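Local coordinates for protein putative ATPase Rv3679 (Mycobacterium tuberculosis H37Rv, PDB 6BS3) that hydrolyses ATP as one subunit of the heterodimeric BagAB complex, an activity required for resistance to nitric oxide and to elevated glycerol, at residues I37-A42 with V52-V57. Residues are numbered along the deposited sequence; the frame is centred on the assembly and turned at random.
Sequences IAAALA and VLLVEV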
loop_
_atom_site.group_PDB
_atom_site.type_symbol
_atom_site.label_atom_id
_atom_site.label_comp_id
_atom_site.label_asym_id
_atom_site.label_seq_id
_atom_site.Cartn_x
_atom_site.Cartn_y
_atom_site.Cartn_z
ATOM N N ILE A 37 8.988 -11.461 -0.852
ATOM C CA ILE A 37 8.627 -12.871 -0.677
ATOM C C ILE A 37 8.583 -13.632 -2.024
ATOM O O ILE A 37 8.945 -14.800 -2.052
ATOM C CB ILE A 37 7.317 -12.992 0.147
ATOM C CG1 ILE A 37 7.527 -12.363 1.549
ATOM C CG2 ILE A 37 6.804 -14.448 0.232
ATOM C CD1 ILE A 37 6.356 -12.397 2.449
ATOM N N ALA A 38 8.187 -12.963 -3.133
ATOM C CA ALA A 38 8.154 -13.595 -4.454
ATOM C C ALA A 38 9.616 -13.874 -4.868
ATOM O O ALA A 38 9.917 -14.987 -5.305
ATOM C CB ALA A 38 7.434 -12.706 -5.460
ATOM N N ALA A 39 10.535 -12.917 -4.618
ATOM C CA ALA A 39 11.972 -13.112 -4.878
ATOM C C ALA A 39 12.572 -14.219 -3.962
ATOM O O ALA A 39 13.339 -15.053 -4.445
ATOM C CB ALA A 39 12.726 -11.814 -4.677
ATOM N N ALA A 40 12.206 -14.241 -2.667
ATOM C CA ALA A 40 12.685 -15.273 -1.727
ATOM C C ALA A 40 12.129 -16.664 -2.110
ATOM O O ALA A 40 12.845 -17.648 -1.991
ATOM C CB ALA A 40 12.300 -14.915 -0.294
ATOM N N LEU A 41 10.858 -16.725 -2.596
ATOM C CA LEU A 41 10.221 -17.946 -3.063
ATOM C C LEU A 41 10.947 -18.471 -4.313
ATOM O O LEU A 41 11.237 -19.666 -4.394
ATOM C CB LEU A 41 8.697 -17.743 -3.316
ATOM C CG LEU A 41 7.934 -18.968 -3.914
ATOM C CD1 LEU A 41 8.119 -20.217 -3.058
ATOM C CD2 LEU A 41 6.460 -18.651 -4.164
ATOM N N ALA A 42 11.261 -17.574 -5.260
ATOM C CA ALA A 42 11.984 -17.881 -6.508
ATOM C C ALA A 42 13.338 -18.496 -6.190
ATOM O O ALA A 42 13.691 -19.503 -6.800
ATOM C CB ALA A 42 12.150 -16.620 -7.364
ATOM N N VAL A 52 14.381 -20.871 -12.303
ATOM C CA VAL A 52 13.103 -20.233 -11.971
ATOM C C VAL A 52 13.004 -18.817 -12.572
ATOM O O VAL A 52 13.985 -18.069 -12.569
ATOM C CB VAL A 52 12.849 -20.276 -10.434
ATOM C CG1 VAL A 52 11.638 -19.436 -10.024
ATOM C CG2 VAL A 52 12.680 -21.721 -9.947
ATOM N N LEU A 53 11.818 -18.469 -13.107
ATOM C CA LEU A 53 11.561 -17.136 -13.637
ATOM C C LEU A 53 10.743 -16.303 -12.636
ATOM O O LEU A 53 9.669 -16.730 -12.205
ATOM C CB LEU A 53 10.879 -17.176 -15.029
ATOM C CG LEU A 53 10.678 -15.808 -15.724
ATOM C CD1 LEU A 53 12.011 -15.177 -16.144
ATOM C CD2 LEU A 53 9.789 -15.942 -16.921
ATOM N N LEU A 54 11.263 -15.118 -12.265
ATOM C CA LEU A 54 10.592 -14.156 -11.378
ATOM C C LEU A 54 9.972 -13.055 -12.274
ATOM O O LEU A 54 10.693 -12.336 -12.975
ATOM C CB LEU A 54 11.598 -13.574 -10.351
ATOM C CG LEU A 54 11.093 -12.490 -9.392
ATOM C CD1 LEU A 54 9.932 -13.016 -8.482
ATOM C CD2 LEU A 54 12.244 -11.889 -8.609
ATOM N N VAL A 55 8.633 -12.956 -12.268
ATOM C CA VAL A 55 7.850 -12.053 -13.135
ATOM C C VAL A 55 7.141 -10.923 -12.377
ATOM O O VAL A 55 6.489 -11.185 -11.369
ATOM C CB VAL A 55 6.820 -12.885 -13.955
ATOM C CG1 VAL A 55 6.000 -12.006 -14.911
ATOM C CG2 VAL A 55 7.484 -14.035 -14.713
ATOM N N GLU A 56 7.238 -9.678 -12.873
ATOM C CA GLU A 56 6.450 -8.564 -12.322
ATOM C C GLU A 56 5.579 -7.986 -13.457
ATOM O O GLU A 56 5.995 -8.014 -14.611
ATOM C CB GLU A 56 7.277 -7.530 -11.565
ATOM C CG GLU A 56 8.152 -6.657 -12.449
ATOM C CD GLU A 56 8.826 -5.582 -11.638
ATOM O OE1 GLU A 56 10.071 -5.507 -11.685
ATOM O OE2 GLU A 56 8.117 -4.837 -10.925
ATOM N N VAL A 57 4.345 -7.556 -13.151
ATOM C CA VAL A 57 3.359 -7.202 -14.192
ATOM C C VAL A 57 2.819 -5.736 -14.172
ATOM O O VAL A 57 1.996 -5.400 -15.027
ATOM C CB VAL A 57 2.171 -8.216 -14.109
ATOM C CG1 VAL A 57 2.643 -9.671 -14.225
ATOM C CG2 VAL A 57 1.359 -8.023 -12.832
#
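Leu54, on the central sheet of this P-loop NTPase domain, packs against the helix that follows the Walker A loop. CD1 lies on the Ala38 side chain and the peptide that follows it, CD2 on Ala39. CD1 is 3.9 Å from Ala38 CB and 3.7 Å from Ala38 C, so it rests on backbone as much as on side chain. CD2 meets Ala39 CB at 4.0 Å. With Leu54 CG anti to N (chi1 177°), a chi2 of 61° extends CD2 and turns CD1 back. One turn after Ala38, Ala42 CB comes 4.3 Å from Leu54 CB, near the root of that side chain. The side chains that meet are all apolar, and the packing is van der Waals contact with no polar bond between the segments.

Helix 34-46 runs nearly antiparallel to strand 51-56, at 168° between the local axes, which approach to 8.7 Å. The small alanine side chains suit such a close approach. The helix begins with the ATP-binding residues Lys34 and Ser35. The contact joins the helix to the sheet next to the nucleotide site; the side chain of Ala38 is about 8 Å from the bound ADP. Val160 of the adjacent parallel strand 158-162 also touches Ala38, and Val88 of strand 86-92 touches Ala42. Backbone bonds to Asn89 and Val160 hold strand 51-56 between those two neighbours.

Val52 packs against the C-terminal end of the 37-42 segment. Its CG1 is 3.9 Å from Ala42 CB. The CB and both methyls of Val52 gather round Ala42 O, with CB at 3.8 Å from that oxygen.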